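Local coordinates for glycosyl hydrolase family 2, TIM barrel domain protein (Parabacteroides merdae ATCC 43184, PDB 6DXU) that probably hydrolyses beta-glucuronides, as a beta-glucuronidase of glycoside hydrolase family 2 from a human gut bacterium, at residues E733-V738 against Q753-N758. Sequence-based numbering, arbitrary orientation.
Sequences EAACQV and QLIDKN
Ala735 and Gln737 pair antiparallel with Ile755 and Gln753 through two-way backbone hydrogen bonds, and a classic beta bulge sits at the open end of the hairpin, where Ala734 N and Ala735 N both donate to Ile755 O, at 2.8 and 3.2 Å. Ala734 N lies in the plane of the Ile755 carbonyl; Ala735 N is tilted 25° from it. On one face Ile755 turns CG1 between its backbone N and carbonyl carbon (chi1 60°), which brings it over to Ala735 CB at 4.0 Å. The extended Gln737 side chain crosses that of Ile755 at about a right angle, bringing OE1 to 3.8 Å from Ile755 CG2. An alanine in place of Ile755 would probably open a gap beside Ala735 and leave the Gln737 amide freer to turn. The other face carries Cys736, whose SG touches Leu754 CD2 at 3.6 Å; Glu733 lays its CG near Leu754 CB, with OE2 hydrogen-bonded to Ser765 OG. Past the bulge, Ala734 CB packs against Lys757 N, where Asp756 OD1 makes an Asx turn with Asn758 N and also accepts from Ile760 N. Strand 735-744 edges the four-stranded antiparallel sheet of the C-terminal domain, and strand 747-755 lies between it and strand 798-804.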
ATOM      1  N   GLU D 733     -29.689 -57.130 -11.253  1.00 35.19           N
ATOM      2  CA  GLU D 733     -28.445 -57.209 -12.005  1.00 34.73           C
ATOM      3  C   GLU D 733     -27.513 -58.231 -11.368  1.00 33.47           C
ATOM      4  O   GLU D 733     -27.402 -58.311 -10.143  1.00 32.22           O
ATOM      5  CB  GLU D 733     -27.767 -55.838 -12.067  1.00 34.13           C
ATOM      6  CG  GLU D 733     -28.605 -54.723 -12.725  1.00 31.66           C
ATOM      7  CD  GLU D 733     -29.355 -53.880 -11.699  1.00 37.47           C
ATOM      8  OE1 GLU D 733     -29.756 -54.442 -10.659  1.00 39.32           O
ATOM      9  OE2 GLU D 733     -29.509 -52.653 -11.908  1.00 31.79           O
ATOM     10  N   ALA D 734     -26.866 -59.038 -12.212  1.00 36.59           N
ATOM     11  CA  ALA D 734     -26.008 -60.112 -11.729  1.00 38.97           C
ATOM     12  C   ALA D 734     -24.621 -60.075 -12.355  1.00 34.83           C
ATOM     13  O   ALA D 734     -23.661 -60.560 -11.752  1.00 31.50           O
ATOM     14  CB  ALA D 734     -26.651 -61.476 -11.997  1.00 32.33           C
ATOM     15  N   ALA D 735     -24.505 -59.539 -13.569  1.00 32.41           N
ATOM     16  CA  ALA D 735     -23.231 -59.580 -14.271  1.00 32.42           C
ATOM     17  C   ALA D 735     -23.190 -58.501 -15.339  1.00 32.60           C
ATOM     18  O   ALA D 735     -24.223 -58.010 -15.803  1.00 31.33           O
ATOM     19  CB  ALA D 735     -22.986 -60.956 -14.908  1.00 32.33           C
ATOM     20  N   CYS D 736     -21.970 -58.171 -15.748  1.00 30.20           N
ATOM     21  CA  CYS D 736     -21.705 -57.272 -16.861  1.00 29.92           C
ATOM     22  C   CYS D 736     -21.213 -58.086 -18.042  1.00 29.93           C
ATOM     23  O   CYS D 736     -20.214 -58.803 -17.932  1.00 34.72           O
ATOM     24  CB  CYS D 736     -20.662 -56.222 -16.484  1.00 34.76           C
ATOM     25  SG  CYS D 736     -21.263 -55.033 -15.309  1.00 44.59           S
ATOM     26  N   GLN D 737     -21.911 -57.983 -19.159  1.00 26.60           N
ATOM     27  CA  GLN D 737     -21.492 -58.618 -20.395  1.00 26.77           C
ATOM     28  C   GLN D 737     -20.865 -57.543 -21.273  1.00 33.56           C
ATOM     29  O   GLN D 737     -21.491 -56.512 -21.541  1.00 33.78           O
ATOM     30  CB  GLN D 737     -22.683 -59.320 -21.048  1.00 35.10           C
ATOM     31  CG  GLN D 737     -22.553 -59.703 -22.494  1.00 38.40           C
ATOM     32  CD  GLN D 737     -23.853 -60.319 -23.016  1.00 52.19           C
ATOM     33  OE1 GLN D 737     -24.683 -60.803 -22.234  1.00 47.62           O
ATOM     34  NE2 GLN D 737     -24.028 -60.316 -24.335  1.00 60.53           N
ATOM     35  N   VAL D 738     -19.610 -57.753 -21.661  1.00 29.77           N
ATOM     36  CA  VAL D 738     -18.797 -56.736 -22.318  1.00 26.39           C
ATOM     37  C   VAL D 738     -18.403 -57.256 -23.681  1.00 31.18           C
ATOM     38  O   VAL D 738     -17.910 -58.384 -23.799  1.00 35.68           O
ATOM     39  CB  VAL D 738     -17.544 -56.386 -21.493  1.00 28.11           C
ATOM     40  CG1 VAL D 738     -16.797 -55.195 -22.113  1.00 23.55           C
ATOM     41  CG2 VAL D 738     -17.926 -56.102 -20.054  1.00 29.57           C
ATOM     42  N   GLN D 753     -23.498 -54.656 -21.154  1.00 26.81           N
ATOM     43  CA  GLN D 753     -24.909 -54.942 -20.925  1.00 28.98           C
ATOM     44  C   GLN D 753     -25.057 -55.619 -19.571  1.00 27.66           C
ATOM     45  O   GLN D 753     -24.477 -56.685 -19.334  1.00 28.09           O
ATOM     46  CB  GLN D 753     -25.491 -55.822 -22.040  1.00 30.90           C
ATOM     47  CG  GLN D 753     -26.941 -56.223 -21.811  1.00 33.11           C
ATOM     48  CD  GLN D 753     -27.902 -55.044 -21.873  1.00 31.02           C
ATOM     49  OE1 GLN D 753     -28.003 -54.380 -22.901  1.00 41.00           O
ATOM     50  NE2 GLN D 753     -28.624 -54.795 -20.784  1.00 29.68           N
ATOM     51  N   LEU D 754     -25.841 -55.014 -18.691  1.00 23.46           N
ATOM     52  CA  LEU D 754     -26.156 -55.643 -17.416  1.00 26.24           C
ATOM     53  C   LEU D 754     -27.219 -56.720 -17.627  1.00 31.29           C
ATOM     54  O   LEU D 754     -28.239 -56.485 -18.281  1.00 28.06           O
ATOM     55  CB  LEU D 754     -26.642 -54.598 -16.416  1.00 26.77           C
ATOM     56  CG  LEU D 754     -25.580 -53.592 -15.979  1.00 26.29           C
ATOM     57  CD1 LEU D 754     -26.213 -52.309 -15.443  1.00 30.17           C
ATOM     58  CD2 LEU D 754     -24.705 -54.216 -14.906  1.00 30.58           C
ATOM     59  N   ILE D 755     -26.982 -57.900 -17.065  1.00 30.68           N
ATOM     60  CA  ILE D 755     -27.874 -59.041 -17.226  1.00 29.36           C
ATOM     61  C   ILE D 755     -28.150 -59.622 -15.851  1.00 30.93           C
ATOM     62  O   ILE D 755     -27.397 -59.402 -14.901  1.00 31.18           O
ATOM     63  CB  ILE D 755     -27.271 -60.114 -18.144  1.00 27.68           C
ATOM     64  CG1 ILE D 755     -25.950 -60.619 -17.552  1.00 31.29           C
ATOM     65  CG2 ILE D 755     -27.097 -59.577 -19.564  1.00 30.77           C
ATOM     66  CD1 ILE D 755     -25.303 -61.742 -18.340  1.00 32.72           C
ATOM     67  N   ASP D 756     -29.252 -60.361 -15.744  1.00 32.36           N
ATOM     68  CA  ASP D 756     -29.583 -60.976 -14.469  1.00 33.22           C
ATOM     69  C   ASP D 756     -28.967 -62.373 -14.413  1.00 34.66           C
ATOM     70  O   ASP D 756     -28.265 -62.799 -15.332  1.00 29.41           O
ATOM     71  CB  ASP D 756     -31.097 -60.993 -14.250  1.00 34.43           C
ATOM     72  CG  ASP D 756     -31.839 -61.948 -15.195  1.00 33.30           C
ATOM     73  OD1 ASP D 756     -31.210 -62.729 -15.950  1.00 31.29           O
ATOM     74  OD2 ASP D 756     -33.085 -61.890 -15.179  1.00 35.91           O
ATOM     75  N   LYS D 757     -29.248 -63.102 -13.328  1.00 38.94           N
ATOM     76  CA  LYS D 757     -28.651 -64.423 -13.123  1.00 39.77           C
ATOM     77  C   LYS D 757     -29.027 -65.425 -14.212  1.00 44.07           C
ATOM     78  O   LYS D 757     -28.318 -66.422 -14.392  1.00 43.44           O
ATOM     79  CB  LYS D 757     -29.057 -64.969 -11.753  1.00 41.09           C
ATOM     80  CG  LYS D 757     -30.534 -65.291 -11.636  1.00 44.66           C
ATOM     81  CD  LYS D 757     -30.946 -65.471 -10.184  1.00 49.42           C
ATOM     82  CE  LYS D 757     -32.415 -65.864 -10.068  1.00 54.53           C
ATOM     83  NZ  LYS D 757     -32.859 -66.000  -8.648  1.00 61.13           N
ATOM     84  N   ASN D 758     -30.098 -65.174 -14.966  1.00 34.83           N
ATOM     85  CA  ASN D 758     -30.512 -66.059 -16.043  1.00 36.79           C
ATOM     86  C   ASN D 758     -30.066 -65.553 -17.405  1.00 37.25           C
ATOM     87  O   ASN D 758     -30.450 -66.130 -18.427  1.00 35.32           O
ATOM     88  CB  ASN D 758     -32.031 -66.248 -16.006  1.00 39.84           C
ATOM     89  CG  ASN D 758     -32.496 -66.923 -14.724  1.00 48.13           C
ATOM     90  OD1 ASN D 758     -33.410 -66.448 -14.046  1.00 51.57           O
ATOM     91  ND2 ASN D 758     -31.847 -68.027 -14.374  1.00 52.21           N
TER